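Local coordinates for chromatin structure-remodeling complex subunit RSC2 (Saccharomyces cerevisiae, PDB 4BB7), which serves in the RSC complex, which remodels nucleosomes in an ATP-dependent reaction to regulate transcription, and contributes here its histone H3-binding BAH domain, at residues K43-Q48 with C65-E71. Residues are numbered along the deposited sequence; the frame is centred on the assembly and turned at random.
Sequences KPIVGQ and CWYYRPE
Ile45 lays its CG2 methyl over one face of the Trp66 indole, 3.5 Å from Trp66 CD1, in a CH-pi contact with the five-membered ring. The contact lies near the open end of the antiparallel hairpin 45-54/60-68, part of the main sheet of the BAH domain. CG2 stands anti to the backbone N of Ile45, and this turns it onto the ring. Trp66 NE1 hydrogen-bonds to His95 NE2 on strand 87-96. Val46 O accepts from Tyr67 N at 2.9 Å. Cys65 N donates to Gln48 O at 3.2 Å. A water joins Gln48 OE1 to Tyr67 OH, while Gln48 NE2 hydrogen-bonds to Gly30 O.

Beyond the paired strands, Arg69 reaches back with an extended chain. Its NH2 donates to a lone pair of Pro44 O at 2.7 Å, in the carbonyl plane. Lys43 CG lies over one guanidinium face and Val46 CG2 over the opposite one. With an alanine in place of Arg69, Pro44 O would probably lose this donor, and a gap would be likely to open between Lys43 and Val46. Lys43 also forms a salt bridge with Glu71, whose bend at chi2 (-94°) turns the carboxylate toward Lys43. The hydrogen bond within it, Lys43 NZ to Glu71 OE2, is weak at 3.1 Å.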
loop_
_atom_site.group_PDB
_atom_site.type_symbol
_atom_site.label_atom_id
_atom_site.label_comp_id
_atom_site.label_asym_id
_atom_site.label_seq_id
_atom_site.Cartn_x
_atom_site.Cartn_y
_atom_site.Cartn_z
ATOM N N LYS A 43 15.104 -2.241 18.571
ATOM C CA LYS A 43 15.425 -0.908 18.080
ATOM C C LYS A 43 14.353 -0.466 17.085
ATOM O O LYS A 43 14.572 -0.473 15.871
ATOM C CB LYS A 43 16.817 -0.887 17.448
ATOM C CG LYS A 43 17.577 0.402 17.692
ATOM C CD LYS A 43 19.077 0.174 17.663
ATOM C CE LYS A 43 19.547 -0.289 16.295
ATOM N NZ LYS A 43 21.033 -0.393 16.232
ATOM N N PRO A 44 13.184 -0.074 17.609
ATOM C CA PRO A 44 11.971 0.203 16.833
ATOM C C PRO A 44 12.123 1.294 15.774
ATOM O O PRO A 44 12.912 2.225 15.932
ATOM C CB PRO A 44 10.970 0.650 17.903
ATOM C CG PRO A 44 11.486 0.068 19.171
ATOM C CD PRO A 44 12.969 0.122 19.050
ATOM N N ILE A 45 11.360 1.159 14.695
ATOM C CA ILE A 45 11.251 2.198 13.687
ATOM C C ILE A 45 10.599 3.414 14.316
ATOM O O ILE A 45 9.531 3.303 14.915
ATOM C CB ILE A 45 10.342 1.756 12.522
ATOM C CG1 ILE A 45 10.807 0.419 11.937
ATOM C CG2 ILE A 45 10.282 2.832 11.448
ATOM C CD1 ILE A 45 9.864 -0.142 10.884
ATOM N N VAL A 46 11.229 4.574 14.192
ATOM C CA VAL A 46 10.579 5.799 14.619
ATOM C C VAL A 46 9.755 6.348 13.461
ATOM O O VAL A 46 10.273 6.540 12.362
ATOM C CB VAL A 46 11.585 6.850 15.089
ATOM C CG1 VAL A 46 10.852 8.072 15.614
ATOM C CG2 VAL A 46 12.488 6.269 16.164
ATOM N N GLY A 47 8.470 6.580 13.706
ATOM C CA GLY A 47 7.579 7.074 12.674
ATOM C C GLY A 47 6.497 7.997 13.201
ATOM O O GLY A 47 6.276 8.089 14.408
ATOM N N GLN A 48 5.832 8.695 12.286
ATOM C CA GLN A 48 4.693 9.535 12.636
ATOM C C GLN A 48 3.463 9.097 11.847
ATOM O O GLN A 48 3.538 8.898 10.637
ATOM C CB GLN A 48 4.995 11.010 12.363
ATOM C CG GLN A 48 3.836 11.940 12.701
ATOM C CD GLN A 48 4.173 13.406 12.506
ATOM O OE1 GLN A 48 5.006 13.761 11.674
ATOM N NE2 GLN A 48 3.522 14.265 13.278
ATOM N N CYS A 65 5.344 7.876 8.258
ATOM C CA CYS A 65 6.557 8.346 7.605
ATOM C C CYS A 65 7.768 7.937 8.435
ATOM O O CYS A 65 7.926 8.376 9.576
ATOM C CB CYS A 65 6.533 9.864 7.428
ATOM S SG CYS A 65 7.969 10.533 6.531
ATOM N N TRP A 66 8.621 7.096 7.858
ATOM C CA TRP A 66 9.777 6.568 8.571
ATOM C C TRP A 66 10.839 7.623 8.837
ATOM O O TRP A 66 11.031 8.545 8.046
ATOM C CB TRP A 66 10.398 5.398 7.802
ATOM C CG TRP A 66 9.601 4.130 7.876
ATOM C CD1 TRP A 66 8.476 3.911 8.616
ATOM C CD2 TRP A 66 9.869 2.907 7.181
ATOM N NE1 TRP A 66 8.026 2.625 8.425
ATOM C CE2 TRP A 66 8.865 1.988 7.551
ATOM C CE3 TRP A 66 10.862 2.499 6.284
ATOM C CZ2 TRP A 66 8.824 0.686 7.055
ATOM C CZ3 TRP A 66 10.821 1.205 5.795
ATOM C CH2 TRP A 66 9.809 0.313 6.182
ATOM N N TYR A 67 11.520 7.476 9.968
ATOM C CA TYR A 67 12.679 8.292 10.300
ATOM C C TYR A 67 13.824 7.364 10.685
ATOM O O TYR A 67 13.702 6.578 11.623
ATOM C CB TYR A 67 12.360 9.243 11.456
ATOM C CG TYR A 67 11.456 10.394 11.080
ATOM C CD1 TYR A 67 10.157 10.171 10.635
ATOM C CD2 TYR A 67 11.893 11.708 11.191
ATOM C CE1 TYR A 67 9.324 11.221 10.296
ATOM C CE2 TYR A 67 11.064 12.767 10.858
ATOM C CZ TYR A 67 9.783 12.515 10.410
ATOM O OH TYR A 67 8.962 13.564 10.079
ATOM N N TYR A 68 14.928 7.448 9.955
ATOM C CA TYR A 68 16.060 6.554 10.179
ATOM C C TYR A 68 16.904 6.971 11.379
ATOM O O TYR A 68 16.920 8.139 11.768
ATOM C CB TYR A 68 16.949 6.488 8.934
ATOM C CG TYR A 68 16.350 5.726 7.774
ATOM C CD1 TYR A 68 15.175 4.998 7.926
ATOM C CD2 TYR A 68 16.967 5.721 6.531
ATOM C CE1 TYR A 68 14.628 4.294 6.866
ATOM C CE2 TYR A 68 16.428 5.021 5.466
ATOM C CZ TYR A 68 15.258 4.311 5.637
ATOM O OH TYR A 68 14.719 3.614 4.578
ATOM N N ARG A 69 17.597 6.002 11.965
ATOM C CA ARG A 69 18.625 6.292 12.950
ATOM C C ARG A 69 19.947 6.316 12.194
ATOM O O ARG A 69 20.031 5.788 11.086
ATOM C CB ARG A 69 18.658 5.220 14.037
ATOM C CG ARG A 69 17.316 4.922 14.682
ATOM C CD ARG A 69 17.466 3.800 15.696
ATOM N NE ARG A 69 16.190 3.340 16.234
ATOM C CZ ARG A 69 15.734 3.644 17.445
ATOM N NH1 ARG A 69 16.448 4.417 18.250
ATOM N NH2 ARG A 69 14.565 3.174 17.851
ATOM N N PRO A 70 20.985 6.928 12.788
ATOM C CA PRO A 70 22.284 7.075 12.118
ATOM C C PRO A 70 22.809 5.765 11.529
ATOM O O PRO A 70 23.201 5.724 10.360
ATOM C CB PRO A 70 23.201 7.550 13.247
ATOM C CG PRO A 70 22.286 8.266 14.191
ATOM C CD PRO A 70 20.990 7.510 14.143
ATOM N N GLU A 71 22.817 4.706 12.332
ATOM C CA GLU A 71 23.345 3.418 11.890
ATOM C C GLU A 71 22.615 2.893 10.659
ATOM O O GLU A 71 23.079 1.961 10.002
ATOM C CB GLU A 71 23.259 2.386 13.014
ATOM C CG GLU A 71 21.845 2.126 13.518
ATOM C CD GLU A 71 21.475 2.978 14.727
ATOM O OE1 GLU A 71 22.086 4.052 14.923
ATOM O OE2 GLU A 71 20.572 2.563 15.488
HETATM O O HOH W 1 6.484 13.550 9.372
#